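Local coordinates for protein AncCDT-1 (Synthetic construct, PDB 5T0W) that binds amino acids, here arginine, in the manner of a periplasmic solute-binding protein and is an ancestral precursor of cyclohexadienyl dehydratase, at residues R158-N163 and F167-S172. Residues are numbered along the deposited sequence; the frame is centred on the assembly and turned at random.
Sequences RTFENN and FQEVVS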
loop_
_atom_site.group_PDB
_atom_site.type_symbol
_atom_site.label_atom_id
_atom_site.label_comp_id
_atom_site.label_asym_id
_atom_site.label_seq_id
_atom_site.Cartn_x
_atom_site.Cartn_y
_atom_site.Cartn_z
ATOM N N ARG A 158 11.783 14.012 -4.410
ATOM C CA ARG A 158 10.846 14.302 -5.475
ATOM C C ARG A 158 9.654 13.326 -5.385
ATOM O O ARG A 158 9.817 12.126 -5.266
ATOM C CB ARG A 158 11.541 14.192 -6.829
ATOM C CG ARG A 158 12.580 15.250 -7.138
ATOM C CD ARG A 158 12.084 16.356 -8.075
ATOM N NE ARG A 158 13.179 16.795 -8.960
ATOM C CZ ARG A 158 13.624 16.098 -10.013
ATOM N NH1 ARG A 158 13.071 14.916 -10.328
ATOM N NH2 ARG A 158 14.627 16.571 -10.744
ATOM N N THR A 159 8.449 13.872 -5.401
ATOM C CA THR A 159 7.264 13.101 -5.140
ATOM C C THR A 159 6.483 12.889 -6.416
ATOM O O THR A 159 6.556 13.682 -7.342
ATOM C CB THR A 159 6.367 13.815 -4.119
ATOM O OG1 THR A 159 5.853 15.022 -4.686
ATOM C CG2 THR A 159 7.147 14.151 -2.860
ATOM N N PHE A 160 5.710 11.818 -6.446
ATOM C CA PHE A 160 4.944 11.436 -7.620
ATOM C C PHE A 160 3.572 10.881 -7.208
ATOM O O PHE A 160 3.454 10.209 -6.192
ATOM C CB PHE A 160 5.737 10.397 -8.407
ATOM C CG PHE A 160 7.040 10.919 -8.907
ATOM C CD1 PHE A 160 7.087 11.623 -10.105
ATOM C CD2 PHE A 160 8.199 10.768 -8.178
ATOM C CE1 PHE A 160 8.283 12.145 -10.562
ATOM C CE2 PHE A 160 9.389 11.298 -8.621
ATOM C CZ PHE A 160 9.441 11.971 -9.809
ATOM N N GLU A 161 2.555 11.163 -8.011
ATOM C CA GLU A 161 1.209 10.699 -7.752
ATOM C C GLU A 161 1.144 9.179 -7.752
ATOM O O GLU A 161 0.388 8.584 -6.974
ATOM C CB GLU A 161 0.258 11.237 -8.838
ATOM N N ASN A 162 1.919 8.554 -8.636
ATOM C CA ASN A 162 1.914 7.103 -8.800
ATOM C C ASN A 162 3.268 6.542 -8.596
ATOM O O ASN A 162 4.222 7.233 -8.862
ATOM C CB ASN A 162 1.501 6.729 -10.231
ATOM C CG ASN A 162 0.079 7.160 -10.570
ATOM O OD1 ASN A 162 -0.269 8.343 -10.444
ATOM N ND2 ASN A 162 -0.750 6.207 -11.018
ATOM N N ASN A 163 3.373 5.279 -8.199
ATOM C CA ASN A 163 4.683 4.656 -8.103
ATOM C C ASN A 163 5.345 4.468 -9.445
ATOM O O ASN A 163 6.575 4.478 -9.525
ATOM C CB ASN A 163 4.618 3.293 -7.378
ATOM C CG ASN A 163 5.075 3.372 -5.925
ATOM O OD1 ASN A 163 5.987 4.118 -5.573
ATOM N ND2 ASN A 163 4.459 2.564 -5.077
ATOM N N PHE A 167 9.259 4.957 -10.309
ATOM C CA PHE A 167 10.053 3.918 -10.969
ATOM C C PHE A 167 10.703 4.484 -12.218
ATOM O O PHE A 167 11.911 4.379 -12.396
ATOM C CB PHE A 167 9.170 2.694 -11.288
ATOM C CG PHE A 167 9.849 1.628 -12.100
ATOM C CD1 PHE A 167 10.906 0.896 -11.576
ATOM C CD2 PHE A 167 9.429 1.357 -13.389
ATOM C CE1 PHE A 167 11.542 -0.078 -12.334
ATOM C CE2 PHE A 167 10.054 0.394 -14.152
ATOM C CZ PHE A 167 11.112 -0.327 -13.626
ATOM N N GLN A 168 9.914 5.135 -13.057
ATOM C CA GLN A 168 10.435 5.744 -14.279
ATOM C C GLN A 168 11.549 6.793 -14.005
ATOM O O GLN A 168 12.540 6.844 -14.739
ATOM C CB GLN A 168 9.283 6.346 -15.089
ATOM C CG GLN A 168 9.709 7.003 -16.398
ATOM C CD GLN A 168 8.584 7.049 -17.424
ATOM O OE1 GLN A 168 7.425 6.764 -17.101
ATOM N NE2 GLN A 168 8.918 7.421 -18.649
ATOM N N GLU A 169 11.387 7.611 -12.964
ATOM C CA GLU A 169 12.428 8.585 -12.592
ATOM C C GLU A 169 13.761 7.985 -12.257
ATOM O O GLU A 169 14.798 8.565 -12.595
ATOM C CB GLU A 169 12.058 9.459 -11.394
ATOM C CG GLU A 169 12.836 10.745 -11.416
ATOM C CD GLU A 169 12.080 11.805 -12.146
ATOM O OE1 GLU A 169 11.434 11.485 -13.185
ATOM O OE2 GLU A 169 12.132 12.938 -11.657
ATOM N N VAL A 170 13.756 6.863 -11.557
ATOM C CA VAL A 170 15.027 6.245 -11.235
ATOM C C VAL A 170 15.634 5.541 -12.453
ATOM O O VAL A 170 16.859 5.617 -12.668
ATOM C CB VAL A 170 14.956 5.335 -10.001
ATOM C CG1 VAL A 170 14.056 4.160 -10.271
ATOM C CG2 VAL A 170 16.332 4.846 -9.625
ATOM N N VAL A 171 14.806 4.920 -13.290
ATOM C CA VAL A 171 15.353 4.274 -14.501
ATOM C C VAL A 171 15.943 5.290 -15.463
ATOM O O VAL A 171 16.997 5.045 -16.071
ATOM C CB VAL A 171 14.313 3.402 -15.228
ATOM C CG1 VAL A 171 14.894 2.802 -16.509
ATOM C CG2 VAL A 171 13.855 2.282 -14.304
ATOM N N SER A 172 15.254 6.417 -15.610
ATOM C CA SER A 172 15.674 7.442 -16.553
ATOM C C SER A 172 16.930 8.172 -16.096
ATOM O O SER A 172 17.520 8.936 -16.850
ATOM C CB SER A 172 14.533 8.438 -16.783
ATOM O OG SER A 172 14.292 9.200 -15.621
#
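Glu169 OE2 is gripped by Arg158: NH1 of the arginine lies 2.6 Å from OE2 in a salt bridge that ties the strand 156-160 to the helix 163-171 following it. The carboxylate oxygen sits at the guanidinium edge, close to its plane, but the two flat groups stand nearly perpendicular, 84° apart, and one arginine nitrogen does the work. Bends at chi2 and chi3 bring NH1 round to the acid. From the helix side, Glu169 puts CG anti to its own N (chi1 -157°) and then kinks at chi2, which carries the carboxylate across to the strand.

The same oxygen also meets Phe160. Its CZ comes within 3.4 Å of OE2, in the ring plane, so the carboxylate faces the hydrogen-bearing rim and not the pi cloud. CB and CG of Glu169 lie about 4.0 Å from that CZ, giving the acid's aliphatic part a nonpolar neighbour. Beyond the two segments, OE1 forms a salt bridge with Arg174.

At the other end, Asn163 O accepts the backbone N-H of Phe167 at 2.8 Å, an almost straight i to i+4 bond of 174° near the start of the helix. The Asn163 side chain touches Tyr33 and Gln139, two residues of the arginine pocket.

Replacing Glu169 with an alanine would probably deprive Arg158 and Arg174 of their shared acid and open a gap beside the Phe160 rim. The contact joins strand to helix in a beta-alpha-beta unit that continues into strand 177-181, both strands parallel to 135-139 in one lobe of the family 3 solute-binding fold. With the carboxylate of the buried Glu169 serving two arginines through separate oxygens, the cationic surroundings probably favour the ionised acid.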